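Local coordinates for protein Ps01740 (Pseudomonas sp. UW4, PDB 5UIF) that probably acts as a dehalogenase related to cis-3-chloroacrylic acid dehalogenase, within the tautomerase superfamily, at residues G10-R15 with D85-V90; R81-V86 with V98-V103. All coordinates share one frame; numbering follows the deposited sequence.

Contact 1: G10-R15 with D85-V90; sequences GTLSER and DVYMAV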
# COMPACT_ATOMS: atom_id res chain seq x y z
N GLY A 10 17.86 6.92 1.55
CA GLY A 10 18.88 7.94 1.35
C GLY A 10 18.51 8.97 0.29
O GLY A 10 19.26 9.91 0.05
N THR A 11 17.35 8.78 -0.33
CA THR A 11 16.90 9.68 -1.38
C THR A 11 16.47 11.04 -0.82
O THR A 11 16.95 12.08 -1.26
CB THR A 11 15.72 9.09 -2.17
OG1 THR A 11 16.13 7.87 -2.80
CG2 THR A 11 15.25 10.06 -3.24
N LEU A 12 15.58 11.01 0.16
CA LEU A 12 15.03 12.24 0.73
C LEU A 12 15.65 12.59 2.08
O LEU A 12 15.93 11.70 2.89
CB LEU A 12 13.51 12.11 0.88
CG LEU A 12 12.73 11.92 -0.43
CD1 LEU A 12 11.25 11.74 -0.15
CD2 LEU A 12 12.96 13.11 -1.34
N SER A 13 15.86 13.88 2.31
CA SER A 13 16.34 14.38 3.59
C SER A 13 15.15 14.82 4.44
O SER A 13 14.00 14.65 4.04
CB SER A 13 17.32 15.54 3.40
OG SER A 13 16.69 16.64 2.78
N GLU A 14 15.44 15.37 5.61
CA GLU A 14 14.39 15.89 6.48
C GLU A 14 13.74 17.11 5.84
O GLU A 14 12.52 17.23 5.81
CB GLU A 14 14.96 16.26 7.86
CG GLU A 14 14.36 15.46 9.01
CD GLU A 14 14.59 16.11 10.36
OE1 GLU A 14 15.75 16.47 10.66
OE2 GLU A 14 13.62 16.26 11.13
N ARG A 15 14.58 18.01 5.33
CA ARG A 15 14.11 19.23 4.70
C ARG A 15 13.26 18.93 3.47
O ARG A 15 12.27 19.61 3.20
CB ARG A 15 15.31 20.12 4.33
CG ARG A 15 15.26 20.68 2.92
CD ARG A 15 16.57 21.35 2.54
NE ARG A 15 17.67 20.39 2.50
CZ ARG A 15 17.91 19.56 1.49
NH1 ARG A 15 17.13 19.58 0.42
NH2 ARG A 15 18.93 18.72 1.56
N ASP A 85 5.77 17.34 -11.01
CA ASP A 85 6.65 18.47 -11.28
C ASP A 85 7.43 18.89 -10.03
O ASP A 85 8.62 19.20 -10.11
CB ASP A 85 5.84 19.67 -11.80
CG ASP A 85 5.44 19.51 -13.25
OD1 ASP A 85 6.15 18.80 -13.99
OD2 ASP A 85 4.42 20.11 -13.66
N VAL A 86 6.75 18.88 -8.89
CA VAL A 86 7.35 19.28 -7.63
C VAL A 86 8.45 18.30 -7.19
O VAL A 86 9.54 18.72 -6.81
CB VAL A 86 6.29 19.39 -6.51
CG1 VAL A 86 6.93 19.30 -5.14
CG2 VAL A 86 5.51 20.69 -6.66
N TYR A 87 8.16 17.01 -7.26
CA TYR A 87 9.11 16.00 -6.83
C TYR A 87 10.39 16.03 -7.65
O TYR A 87 11.49 15.87 -7.12
CB TYR A 87 8.50 14.59 -6.89
CG TYR A 87 9.44 13.52 -6.38
CD1 TYR A 87 9.52 13.23 -5.02
CD2 TYR A 87 10.26 12.82 -7.25
CE1 TYR A 87 10.38 12.26 -4.55
CE2 TYR A 87 11.13 11.85 -6.79
CZ TYR A 87 11.19 11.58 -5.44
OH TYR A 87 12.05 10.61 -4.97
N MET A 88 10.25 16.23 -8.96
CA MET A 88 11.41 16.29 -9.85
C MET A 88 12.24 17.54 -9.58
O MET A 88 13.45 17.54 -9.79
CB MET A 88 10.97 16.27 -11.31
CG MET A 88 10.40 14.93 -11.77
SD MET A 88 9.93 14.97 -13.51
CE MET A 88 11.49 15.42 -14.27
N ALA A 89 11.59 18.59 -9.10
CA ALA A 89 12.27 19.85 -8.81
C ALA A 89 12.98 19.78 -7.46
O ALA A 89 14.05 20.36 -7.29
CB ALA A 89 11.29 21.00 -8.83
N VAL A 90 12.38 19.08 -6.51
CA VAL A 90 12.94 18.95 -5.17
C VAL A 90 14.10 17.96 -5.16
O VAL A 90 15.11 18.19 -4.49
CB VAL A 90 11.86 18.49 -4.17
CG1 VAL A 90 12.48 18.07 -2.84
CG2 VAL A 90 10.83 19.59 -3.95
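Tyr87 reaches from helix 73-91 to the turn ahead of helix 14-32 and meets Thr11 and Leu12 there, a worked example of one long aromatic side chain closing the distance between two elements whose backbones stay apart. The nearest alpha carbons, Leu12 CA and Val90 CA, are 9.2 Å apart, and no hydrogen bond crosses between the segments. Two torsions of the tyrosine set up the contact: CG is anti to the backbone N (chi1 -177°), and the ring plane stands about perpendicular to the CA-CB-CG plane (chi2 85°). The phenol oxygen thereby arrives beside the methyl of Thr11, with Tyr87 OH 3.7 Å from Thr11 CG2 and the two side chains crossing at about a right angle. The threonine divides its branches between two jobs. Its methyl, anti to the backbone N, is given to the tyrosine, while OG1, beside that N, is hydrogen-bonded to the carbonyl of Val8, which would favour this rotamer. Leu12 adds a second apolar touch. Its CD2 approaches the ring obliquely, 4.2 Å from Tyr87 CE1. A polar join runs alongside through Gln16, whose NE2 is hydrogen-bonded to Val90 O and whose OE1 is hydrogen-bonded to the N of Ser13. Ser13 is the N-cap of helix 14-32, and its side chain caps a backbone N of the first turn, an arrangement consistent with a capping box. Around this meeting point Leu12 also packs on Cys5 of strand 2-8 and on Leu20 of helix 14-32, and Tyr87 touches Leu20, Thr7 of strand 2-8, and Ala61 and Ile63 of strand 61-68, where the C-terminal end of helix 73-91 lies against both the sheet and its partner helix.

Contact 2: R81-V86 with V98-V103; sequences RAITDV and VVVAVV
Val100 faces helix 73-91 from its strand and packs against Ile83 and Thr84, showing how one branched residue can serve two successive helix positions. From its CB, 3.7 Å from Thr84 OG1, the side chain divides. CG1, anti to the backbone N (chi1 -178°), goes to Ile83, where it lies 4.0 Å from Ile83 CG2. CG2, beside that N, is shared: Thr84 OG1 is 3.3 Å away and Ile83 CG2 4.1 Å away. The isoleucine thus offers its short branch to both methyls. The threonine hydroxyl rests on a methyl, yet its polar need is met within its own helix by a hydrogen bond to the carbonyl O of Leu80, one turn earlier. Its other branch, the methyl CG2, lies near the start of the strand, 4.4 Å from Val98 CG1. The segment axes run nearly antiparallel, at 155°, and approach to 8.7 Å, with side-chain packing and no hydrogen bond between the segments. This is the return half of a beta-alpha-beta unit, in which strand 61-68 leads into helix 73-91 and then into strand 98-105. Ile83 touches Ile63 of strand 61-68, which is hydrogen-bonded through its backbone to Val99 and Ala101. On the far edge of strand 98-105, Val100 and Ala101 pair antiparallel with a strand of the second subunit, so the sheet continues across the interface.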
# COMPACT_ATOMS: atom_id res chain seq x y z
N ARG A 81 -0.10 16.04 -12.09
CA ARG A 81 0.91 16.87 -12.73
C ARG A 81 1.74 17.67 -11.73
O ARG A 81 2.97 17.68 -11.80
CB ARG A 81 0.25 17.82 -13.73
CG ARG A 81 0.56 17.50 -15.18
CD ARG A 81 2.03 17.74 -15.48
NE ARG A 81 2.44 17.08 -16.72
CZ ARG A 81 3.19 15.99 -16.77
NH1 ARG A 81 3.63 15.44 -15.65
NH2 ARG A 81 3.51 15.46 -17.94
N ALA A 82 1.05 18.33 -10.81
CA ALA A 82 1.70 19.21 -9.84
C ALA A 82 2.66 18.45 -8.93
O ALA A 82 3.78 18.89 -8.70
CB ALA A 82 0.65 19.94 -9.02
N ILE A 83 2.21 17.31 -8.42
CA ILE A 83 3.03 16.47 -7.56
C ILE A 83 4.28 15.99 -8.29
O ILE A 83 5.39 16.02 -7.74
CB ILE A 83 2.24 15.26 -7.03
CG1 ILE A 83 1.14 15.71 -6.07
CG2 ILE A 83 3.17 14.27 -6.33
CD1 ILE A 83 0.28 14.58 -5.55
N THR A 84 4.11 15.56 -9.53
CA THR A 84 5.21 15.07 -10.35
C THR A 84 6.25 16.16 -10.61
O THR A 84 7.45 15.94 -10.46
CB THR A 84 4.71 14.51 -11.69
OG1 THR A 84 3.68 13.54 -11.46
CG2 THR A 84 5.85 13.87 -12.46
N ASP A 85 5.77 17.34 -11.01
CA ASP A 85 6.65 18.47 -11.28
C ASP A 85 7.43 18.89 -10.03
O ASP A 85 8.62 19.20 -10.11
CB ASP A 85 5.84 19.67 -11.80
CG ASP A 85 5.44 19.51 -13.25
OD1 ASP A 85 6.15 18.80 -13.99
OD2 ASP A 85 4.42 20.11 -13.66
N VAL A 86 6.75 18.88 -8.89
CA VAL A 86 7.35 19.28 -7.63
C VAL A 86 8.45 18.30 -7.19
O VAL A 86 9.54 18.72 -6.81
CB VAL A 86 6.29 19.39 -6.51
CG1 VAL A 86 6.93 19.30 -5.14
CG2 VAL A 86 5.51 20.69 -6.66
N VAL A 98 9.97 8.26 -11.94
CA VAL A 98 9.00 8.80 -10.99
C VAL A 98 7.58 8.41 -11.39
O VAL A 98 7.15 8.67 -12.51
CB VAL A 98 9.10 10.34 -10.89
CG1 VAL A 98 7.94 10.89 -10.07
CG2 VAL A 98 10.43 10.75 -10.29
N VAL A 99 6.85 7.78 -10.47
CA VAL A 99 5.49 7.35 -10.74
C VAL A 99 4.52 7.91 -9.70
O VAL A 99 4.71 7.73 -8.50
CB VAL A 99 5.37 5.81 -10.76
CG1 VAL A 99 3.92 5.39 -10.93
CG2 VAL A 99 6.24 5.23 -11.87
N VAL A 100 3.48 8.59 -10.17
CA VAL A 100 2.47 9.16 -9.29
C VAL A 100 1.08 8.61 -9.64
O VAL A 100 0.70 8.59 -10.81
CB VAL A 100 2.44 10.70 -9.36
CG1 VAL A 100 1.42 11.26 -8.38
CG2 VAL A 100 3.83 11.26 -9.06
N ALA A 101 0.34 8.18 -8.62
CA ALA A 101 -1.00 7.64 -8.83
C ALA A 101 -1.99 8.21 -7.82
O ALA A 101 -1.75 8.21 -6.62
CB ALA A 101 -0.97 6.12 -8.74
N VAL A 102 -3.12 8.71 -8.33
CA VAL A 102 -4.18 9.25 -7.48
C VAL A 102 -5.48 8.49 -7.73
O VAL A 102 -6.17 8.72 -8.72
CB VAL A 102 -4.40 10.75 -7.74
CG1 VAL A 102 -5.52 11.28 -6.85
CG2 VAL A 102 -3.11 11.53 -7.49
N VAL A 103 -5.82 7.59 -6.81
CA VAL A 103 -7.00 6.74 -6.98
C VAL A 103 -8.20 7.25 -6.19
O VAL A 103 -8.05 7.90 -5.15
CB VAL A 103 -6.71 5.29 -6.56
CG1 VAL A 103 -5.66 4.68 -7.48
CG2 VAL A 103 -6.25 5.23 -5.11

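How the contacts relate
Both contacts are buried and both depend on helix 73-91, overlapping at Asp85 and Val86, though different residues do the touching. The centre of contact 2 lies about 6 Å from the centre of the chain, that of contact 1 about 11 Å. Contact 2 seats the helix on the sheet strand that follows it; contact 1 joins its end to the turn before helix 14-32. Chemistry follows place: aliphatic branches and one hydroxyl satisfied within the helix in contact 2, a tyrosine against a methyl and a leucine in contact 1, with hydrogen bonds beside it. Another subunit reaches only contact 2. Tyr87 CD2 packs 3.7 Å from Val98 CG2, which links the two contacts.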